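Long-range contact in putative modulator of DNA gyrase (Bacteroides thetaiotaomicron, PDB 1VPB), which probably acts as a metallopeptidase of the U62 (PmbA/TldD) family, and is named a putative modulator of DNA gyrase: residues A147-I159 / K222-L234. Numbering follows the deposited sequence.
Sequences AVAEEALGKDERI and KKGIGQKALERVL
Glu151 lays its carboxylate over the first turn of helix 225-234, where backbone N-H groups have no carbonyl of an earlier turn to bind. Its OE2 takes the N-H of Gly224 on the syn lone pair (2.9 Å, 173° at hydrogen), while OE1 turns its anti lone pair to Gln227 N (3.0 Å, 171°) and accepts a weak, bent bond from Gly226 N. A glutamate suits the place because its chain, straight beyond CG (chi2 178°), spans the gap between the backbones, and its negative charge should be stabilised by the helix dipole. One buttressing water donates to Glu151 OE2 and to Lys222 O and accepts from Ile225 N (2.9 Å).

Gly226 permits this closeness: a side chain there would run into Val148 O, which instead receives a CA-H...O contact from Gly226 CA (3.5 Å). Beside it, Val148 CG1 packs on Ile225 CG2. Farther along, the branched apolar end of Leu230 suits a place between aliphatic groups, sending CD2 to Lys155 CB and CD1 to Ile159 CD1 (4.0 Å), the side chains of Leu230 and Ile159 crossing nearly at right angles. Leu234 CD2 rests against Asp156 OD2 and Arg158 NH2 (each 3.8 Å), its methyl lying beside a pair whose charges offset each other.

Asp156 and Arg158 are held together by a salt bridge, NE to OD1 and NH2 to OD2, almost in the guanidinium plane, and Asp156 OD1 also takes Arg158 N, making an Asx turn ahead of strand 159-177.

Val148 and Ile225 also reach strand 181-198, on Ala194 and Leu192. The arrangement is a carboxylate binding N-H groups at a helix N-terminus, with Gly224 at the N-cap position; it joins the end of helix 138-150 and the turns after it to helix 225-234, both on one face of the long antiparallel sheet, in the central domain of the PmbA/TldA family.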
ATOM      1  N   ALA A 147      20.110 -21.162   1.327  1.00 38.09           N
ATOM      2  CA  ALA A 147      21.271 -21.151   0.425  1.00 38.38           C
ATOM      3  C   ALA A 147      21.567 -19.757  -0.099  1.00 37.92           C
ATOM      4  O   ALA A 147      22.711 -19.395  -0.264  1.00 36.59           O
ATOM      5  CB  ALA A 147      21.061 -22.099  -0.731  1.00 40.35           C
ATOM      6  N   VAL A 148      20.531 -18.979  -0.383  1.00 36.51           N
ATOM      7  CA  VAL A 148      20.743 -17.605  -0.852  1.00 34.35           C
ATOM      8  C   VAL A 148      21.573 -16.856   0.181  1.00 36.05           C
ATOM      9  O   VAL A 148      22.582 -16.253  -0.141  1.00 36.50           O
ATOM     10  CB  VAL A 148      19.413 -16.859  -1.105  1.00 35.58           C
ATOM     11  CG1 VAL A 148      19.643 -15.348  -1.316  1.00 34.95           C
ATOM     12  CG2 VAL A 148      18.648 -17.457  -2.279  1.00 35.32           C
ATOM     13  N   ALA A 149      21.123 -16.879   1.420  1.00 35.43           N
ATOM     14  CA  ALA A 149      21.749 -16.107   2.481  1.00 36.83           C
ATOM     15  C   ALA A 149      23.165 -16.585   2.717  1.00 38.81           C
ATOM     16  O   ALA A 149      24.071 -15.780   2.881  1.00 37.47           O
ATOM     17  CB  ALA A 149      20.940 -16.232   3.774  1.00 40.43           C
ATOM     18  N   GLU A 150      23.367 -17.898   2.673  1.00 41.27           N
ATOM     19  CA  GLU A 150      24.700 -18.455   2.912  1.00 42.55           C
ATOM     20  C   GLU A 150      25.738 -17.981   1.931  1.00 40.65           C
ATOM     21  O   GLU A 150      26.906 -18.076   2.231  1.00 40.00           O
ATOM     22  CB  GLU A 150      24.660 -19.986   2.901  1.00 45.19           C
ATOM     23  CG  GLU A 150      23.914 -20.592   4.077  1.00 55.46           C
ATOM     24  CD  GLU A 150      24.671 -20.532   5.404  1.00 67.14           C
ATOM     25  OE1 GLU A 150      25.905 -20.298   5.428  1.00 75.65           O
ATOM     26  OE2 GLU A 150      24.010 -20.740   6.446  1.00 78.94           O
ATOM     27  N   GLU A 151      25.337 -17.500   0.752  1.00 39.89           N
ATOM     28  CA  GLU A 151      26.269 -16.917  -0.211  1.00 38.71           C
ATOM     29  C   GLU A 151      26.911 -15.619   0.276  1.00 40.93           C
ATOM     30  O   GLU A 151      27.995 -15.250  -0.198  1.00 43.40           O
ATOM     31  CB  GLU A 151      25.584 -16.664  -1.560  1.00 39.03           C
ATOM     32  CG  GLU A 151      25.195 -17.942  -2.304  1.00 37.59           C
ATOM     33  CD  GLU A 151      24.468 -17.684  -3.613  1.00 39.03           C
ATOM     34  OE1 GLU A 151      24.351 -16.521  -4.023  1.00 36.68           O
ATOM     35  OE2 GLU A 151      24.024 -18.678  -4.235  1.00 39.52           O
ATOM     36  N   ALA A 152      26.271 -14.923   1.207  1.00 40.03           N
ATOM     37  CA  ALA A 152      26.770 -13.627   1.656  1.00 40.90           C
ATOM     38  C   ALA A 152      27.227 -13.654   3.105  1.00 42.53           C
ATOM     39  O   ALA A 152      28.113 -12.899   3.471  1.00 41.46           O
ATOM     40  CB  ALA A 152      25.716 -12.552   1.473  1.00 41.60           C
ATOM     41  N   LEU A 153      26.606 -14.521   3.899  1.00 46.04           N
ATOM     42  CA  LEU A 153      26.787 -14.533   5.339  1.00 47.62           C
ATOM     43  C   LEU A 153      28.246 -14.757   5.614  1.00 48.25           C
ATOM     44  O   LEU A 153      28.851 -15.667   5.030  1.00 49.42           O
ATOM     45  CB  LEU A 153      25.897 -15.600   6.005  1.00 46.45           C
ATOM     46  CG  LEU A 153      24.468 -15.160   6.295  1.00 49.77           C
ATOM     47  CD1 LEU A 153      23.560 -16.324   6.723  1.00 51.61           C
ATOM     48  CD2 LEU A 153      24.449 -14.058   7.351  1.00 55.96           C
ATOM     49  N   GLY A 154      28.815 -13.865   6.437  1.00 50.44           N
ATOM     50  CA  GLY A 154      30.214 -13.941   6.853  1.00 49.38           C
ATOM     51  C   GLY A 154      31.256 -13.663   5.781  1.00 49.30           C
ATOM     52  O   GLY A 154      32.440 -13.891   6.000  1.00 50.30           O
ATOM     53  N   LYS A 155      30.842 -13.182   4.617  1.00 48.28           N
ATOM     54  CA  LYS A 155      31.770 -12.993   3.509  1.00 48.69           C
ATOM     55  C   LYS A 155      32.422 -11.625   3.555  1.00 48.33           C
ATOM     56  O   LYS A 155      33.365 -11.378   2.802  1.00 51.74           O
ATOM     57  CB  LYS A 155      31.061 -13.140   2.152  1.00 50.11           C
ATOM     58  CG  LYS A 155      30.458 -14.497   1.899  1.00 56.64           C
ATOM     59  CD  LYS A 155      31.510 -15.544   1.609  1.00 61.05           C
ATOM     60  CE  LYS A 155      30.853 -16.875   1.278  1.00 65.54           C
ATOM     61  NZ  LYS A 155      30.050 -17.419   2.422  1.00 66.41           N
ATOM     62  N   ASP A 156      31.924 -10.718   4.397  1.00 45.17           N
ATOM     63  CA  ASP A 156      32.502  -9.381   4.455  1.00 41.98           C
ATOM     64  C   ASP A 156      32.157  -8.715   5.777  1.00 42.90           C
ATOM     65  O   ASP A 156      30.984  -8.678   6.194  1.00 39.84           O
ATOM     66  CB  ASP A 156      32.057  -8.536   3.265  1.00 42.96           C
ATOM     67  CG  ASP A 156      32.787  -7.202   3.175  1.00 45.73           C
ATOM     68  OD1 ASP A 156      32.690  -6.372   4.104  1.00 46.39           O
ATOM     69  OD2 ASP A 156      33.476  -6.892   2.184  1.00 50.59           O
ATOM     70  N   GLU A 157      33.207  -8.185   6.414  0.50 41.90           N
ATOM     71  CA  GLU A 157      33.162  -7.551   7.741  0.50 44.31           C
ATOM     72  C   GLU A 157      32.112  -6.452   7.838  0.50 41.13           C
ATOM     73  O   GLU A 157      31.407  -6.314   8.872  0.50 40.16           O
ATOM     74  CB  GLU A 157      34.559  -6.956   8.064  0.50 43.56           C
ATOM     75  CG  GLU A 157      34.741  -6.359   9.464  0.50 51.32           C
ATOM     76  CD  GLU A 157      34.257  -4.917   9.601  0.50 57.24           C
ATOM     77  OE1 GLU A 157      34.388  -4.124   8.622  0.50 56.88           O
ATOM     78  OE2 GLU A 157      33.753  -4.568  10.715  0.50 58.13           O
ATOM     79  N   ARG A 158      32.026  -5.646   6.735  1.00 44.28           N
ATOM     80  CA  ARG A 158      31.120  -4.520   6.750  1.00 44.93           C
ATOM     81  C   ARG A 158      29.665  -4.933   6.854  1.00 41.31           C
ATOM     82  O   ARG A 158      28.817  -4.099   7.177  1.00 42.18           O
ATOM     83  CB  ARG A 158      31.387  -3.611   5.560  1.00 42.17           C
ATOM     84  CG  ARG A 158      32.720  -2.914   5.734  1.00 47.67           C
ATOM     85  CD  ARG A 158      33.268  -2.315   4.484  1.00 49.12           C
ATOM     86  NE  ARG A 158      33.540  -3.321   3.460  1.00 56.09           N
ATOM     87  CZ  ARG A 158      34.331  -3.118   2.414  1.00 60.19           C
ATOM     88  NH1 ARG A 158      34.957  -1.945   2.238  1.00 59.36           N
ATOM     89  NH2 ARG A 158      34.496  -4.101   1.533  1.00 58.82           N
ATOM     90  N   ILE A 159      29.355  -6.213   6.641  1.00 43.70           N
ATOM     91  CA  ILE A 159      27.947  -6.608   6.558  1.00 38.73           C
ATOM     92  C   ILE A 159      27.212  -6.439   7.887  1.00 37.61           C
ATOM     93  O   ILE A 159      27.672  -6.920   8.910  1.00 37.88           O
ATOM     94  CB  ILE A 159      27.781  -8.082   6.105  1.00 41.74           C
ATOM     95  CG1 ILE A 159      28.286  -8.312   4.669  1.00 42.62           C
ATOM     96  CG2 ILE A 159      26.325  -8.518   6.271  1.00 35.07           C
ATOM     97  CD1 ILE A 159      28.250  -9.814   4.249  1.00 41.41           C
ATOM     98  N   LYS A 222      18.432 -20.237  -8.808  1.00 37.72           N
ATOM     99  CA  LYS A 222      18.478 -20.385  -7.348  1.00 33.77           C
ATOM    100  C   LYS A 222      19.812 -19.984  -6.743  1.00 36.32           C
ATOM    101  O   LYS A 222      19.919 -19.770  -5.518  1.00 38.14           O
ATOM    102  CB  LYS A 222      18.140 -21.846  -6.960  1.00 37.51           C
ATOM    103  CG  LYS A 222      16.830 -22.351  -7.553  1.00 36.53           C
ATOM    104  CD  LYS A 222      16.508 -23.810  -7.307  1.00 40.27           C
ATOM    105  CE  LYS A 222      15.205 -24.259  -8.051  1.00 38.39           C
ATOM    106  NZ  LYS A 222      15.332 -24.260  -9.541  1.00 34.60           N
ATOM    107  N   LYS A 223      20.830 -19.911  -7.609  1.00 38.44           N
ATOM    108  CA  LYS A 223      22.207 -19.629  -7.217  1.00 38.65           C
ATOM    109  C   LYS A 223      22.661 -18.261  -7.688  1.00 39.03           C
ATOM    110  O   LYS A 223      22.225 -17.733  -8.714  1.00 39.44           O
ATOM    111  CB  LYS A 223      23.128 -20.735  -7.759  1.00 37.87           C
ATOM    112  CG  LYS A 223      22.817 -22.058  -7.122  1.00 39.76           C
ATOM    113  CD  LYS A 223      23.692 -23.208  -7.574  1.00 46.88           C
ATOM    114  CE  LYS A 223      23.547 -24.339  -6.524  1.00 54.92           C
ATOM    115  NZ  LYS A 223      23.921 -25.696  -6.971  1.00 66.38           N
ATOM    116  N   GLY A 224      23.502 -17.650  -6.876  1.00 36.42           N
ATOM    117  CA  GLY A 224      24.120 -16.377  -7.232  1.00 37.75           C
ATOM    118  C   GLY A 224      23.408 -15.155  -6.716  1.00 38.60           C
ATOM    119  O   GLY A 224      23.892 -14.025  -6.868  1.00 35.90           O
ATOM    120  N   ILE A 225      22.270 -15.364  -6.073  1.00 36.71           N
ATOM    121  CA  ILE A 225      21.416 -14.252  -5.683  1.00 35.97           C
ATOM    122  C   ILE A 225      22.012 -13.483  -4.510  1.00 34.15           C
ATOM    123  O   ILE A 225      22.021 -12.240  -4.528  1.00 35.93           O
ATOM    124  CB  ILE A 225      19.991 -14.752  -5.344  1.00 36.72           C
ATOM    125  CG1 ILE A 225      19.373 -15.423  -6.585  1.00 34.66           C
ATOM    126  CG2 ILE A 225      19.115 -13.565  -4.918  1.00 34.22           C
ATOM    127  CD1 ILE A 225      18.012 -16.095  -6.343  1.00 34.13           C
ATOM    128  N   GLY A 226      22.487 -14.202  -3.493  1.00 34.78           N
ATOM    129  CA  GLY A 226      23.097 -13.564  -2.331  1.00 35.27           C
ATOM    130  C   GLY A 226      24.414 -12.935  -2.739  1.00 38.06           C
ATOM    131  O   GLY A 226      24.732 -11.802  -2.381  1.00 37.54           O
ATOM    132  N   GLN A 227      25.146 -13.662  -3.570  1.00 37.94           N
ATOM    133  CA  GLN A 227      26.367 -13.137  -4.131  1.00 43.10           C
ATOM    134  C   GLN A 227      26.157 -11.800  -4.849  1.00 40.92           C
ATOM    135  O   GLN A 227      26.842 -10.820  -4.548  1.00 42.39           O
ATOM    136  CB  GLN A 227      26.961 -14.152  -5.088  1.00 45.06           C
ATOM    137  CG  GLN A 227      28.386 -13.817  -5.500  1.00 55.61           C
ATOM    138  CD  GLN A 227      28.841 -14.644  -6.675  1.00 67.00           C
ATOM    139  OE1 GLN A 227      28.437 -15.801  -6.824  1.00 72.12           O
ATOM    140  NE2 GLN A 227      29.686 -14.059  -7.517  1.00 78.90           N
ATOM    141  N   LYS A 228      25.214 -11.759  -5.784  1.00 38.29           N
ATOM    142  CA  LYS A 228      24.904 -10.536  -6.519  1.00 39.68           C
ATOM    143  C   LYS A 228      24.469  -9.383  -5.636  1.00 38.64           C
ATOM    144  O   LYS A 228      24.900  -8.248  -5.848  1.00 37.58           O
ATOM    145  CB  LYS A 228      23.821 -10.784  -7.571  1.00 40.10           C
ATOM    146  CG  LYS A 228      24.363 -11.483  -8.835  1.00 47.87           C
ATOM    147  CD  LYS A 228      23.233 -11.767  -9.834  1.00 45.43           C
ATOM    148  CE  LYS A 228      23.612 -12.756 -10.953  1.00 46.34           C
ATOM    149  NZ  LYS A 228      23.853 -14.141 -10.459  1.00 45.37           N
ATOM    150  N   ALA A 229      23.652  -9.655  -4.618  1.00 36.44           N
ATOM    151  CA  ALA A 229      23.243  -8.578  -3.701  1.00 37.28           C
ATOM    152  C   ALA A 229      24.440  -8.011  -2.958  1.00 38.04           C
ATOM    153  O   ALA A 229      24.506  -6.806  -2.718  1.00 34.99           O
ATOM    154  CB  ALA A 229      22.193  -9.083  -2.689  1.00 37.78           C
ATOM    155  N   LEU A 230      25.354  -8.896  -2.556  1.00 35.97           N
ATOM    156  CA  LEU A 230      26.528  -8.437  -1.827  1.00 37.73           C
ATOM    157  C   LEU A 230      27.392  -7.547  -2.723  1.00 41.26           C
ATOM    158  O   LEU A 230      27.859  -6.477  -2.312  1.00 38.66           O
ATOM    159  CB  LEU A 230      27.337  -9.622  -1.294  1.00 37.08           C
ATOM    160  CG  LEU A 230      28.603  -9.217  -0.546  1.00 37.39           C
ATOM    161  CD1 LEU A 230      28.280  -8.269   0.589  1.00 35.65           C
ATOM    162  CD2 LEU A 230      29.361 -10.428  -0.047  1.00 39.89           C
ATOM    163  N   GLU A 231      27.621  -8.009  -3.943  1.00 41.83           N
ATOM    164  CA  GLU A 231      28.398  -7.242  -4.931  1.00 45.69           C
ATOM    165  C   GLU A 231      27.768  -5.862  -5.177  1.00 42.87           C
ATOM    166  O   GLU A 231      28.465  -4.865  -5.200  1.00 43.98           O
ATOM    167  CB  GLU A 231      28.544  -8.036  -6.239  1.00 44.25           C
ATOM    168  CG  GLU A 231      29.325  -9.344  -6.078  1.00 50.88           C
ATOM    169  CD  GLU A 231      29.186 -10.303  -7.277  1.00 53.95           C
ATOM    170  OE1 GLU A 231      28.316 -10.066  -8.170  1.00 57.99           O
ATOM    171  OE2 GLU A 231      29.953 -11.316  -7.313  1.00 59.03           O
ATOM    172  N   ARG A 232      26.457  -5.811  -5.297  1.00 43.05           N
ATOM    173  CA  ARG A 232      25.714  -4.565  -5.506  1.00 44.76           C
ATOM    174  C   ARG A 232      25.779  -3.586  -4.345  1.00 48.73           C
ATOM    175  O   ARG A 232      25.856  -2.362  -4.543  1.00 49.37           O
ATOM    176  CB  ARG A 232      24.258  -4.858  -5.793  1.00 44.42           C
ATOM    177  CG  ARG A 232      24.067  -5.355  -7.181  1.00 47.14           C
ATOM    178  CD  ARG A 232      22.801  -6.146  -7.370  1.00 48.44           C
ATOM    179  NE  ARG A 232      21.600  -5.330  -7.235  1.00 47.56           N
ATOM    180  CZ  ARG A 232      21.145  -4.514  -8.191  1.00 51.26           C
ATOM    181  NH1 ARG A 232      21.845  -4.320  -9.316  1.00 53.45           N
ATOM    182  NH2 ARG A 232      20.003  -3.866  -7.998  1.00 53.08           N
ATOM    183  N   VAL A 233      25.718  -4.090  -3.126  1.00 45.52           N
ATOM    184  CA  VAL A 233      25.734  -3.164  -2.008  1.00 43.84           C
ATOM    185  C   VAL A 233      27.146  -2.618  -1.774  1.00 41.07           C
ATOM    186  O   VAL A 233      27.281  -1.475  -1.369  1.00 43.29           O
ATOM    187  CB  VAL A 233      25.142  -3.760  -0.723  1.00 40.78           C
ATOM    188  CG1 VAL A 233      26.002  -4.920  -0.184  1.00 38.79           C
ATOM    189  CG2 VAL A 233      24.916  -2.648   0.289  1.00 43.60           C
ATOM    190  N   LEU A 234      28.176  -3.429  -2.027  1.00 39.19           N
ATOM    191  CA  LEU A 234      29.554  -2.983  -1.859  1.00 41.38           C
ATOM    192  C   LEU A 234      29.921  -1.899  -2.883  1.00 43.82           C
ATOM    193  O   LEU A 234      30.760  -1.062  -2.615  1.00 42.22           O
ATOM    194  CB  LEU A 234      30.551  -4.148  -1.969  1.00 39.86           C
ATOM    195  CG  LEU A 234      30.479  -5.218  -0.870  1.00 43.48           C
ATOM    196  CD1 LEU A 234      31.294  -6.457  -1.221  1.00 45.96           C
ATOM    197  CD2 LEU A 234      30.912  -4.660   0.481  1.00 44.73           C
TER
HETATM  198  O   HOH W   1      21.408 -17.664  -4.487  1.00 32.79           O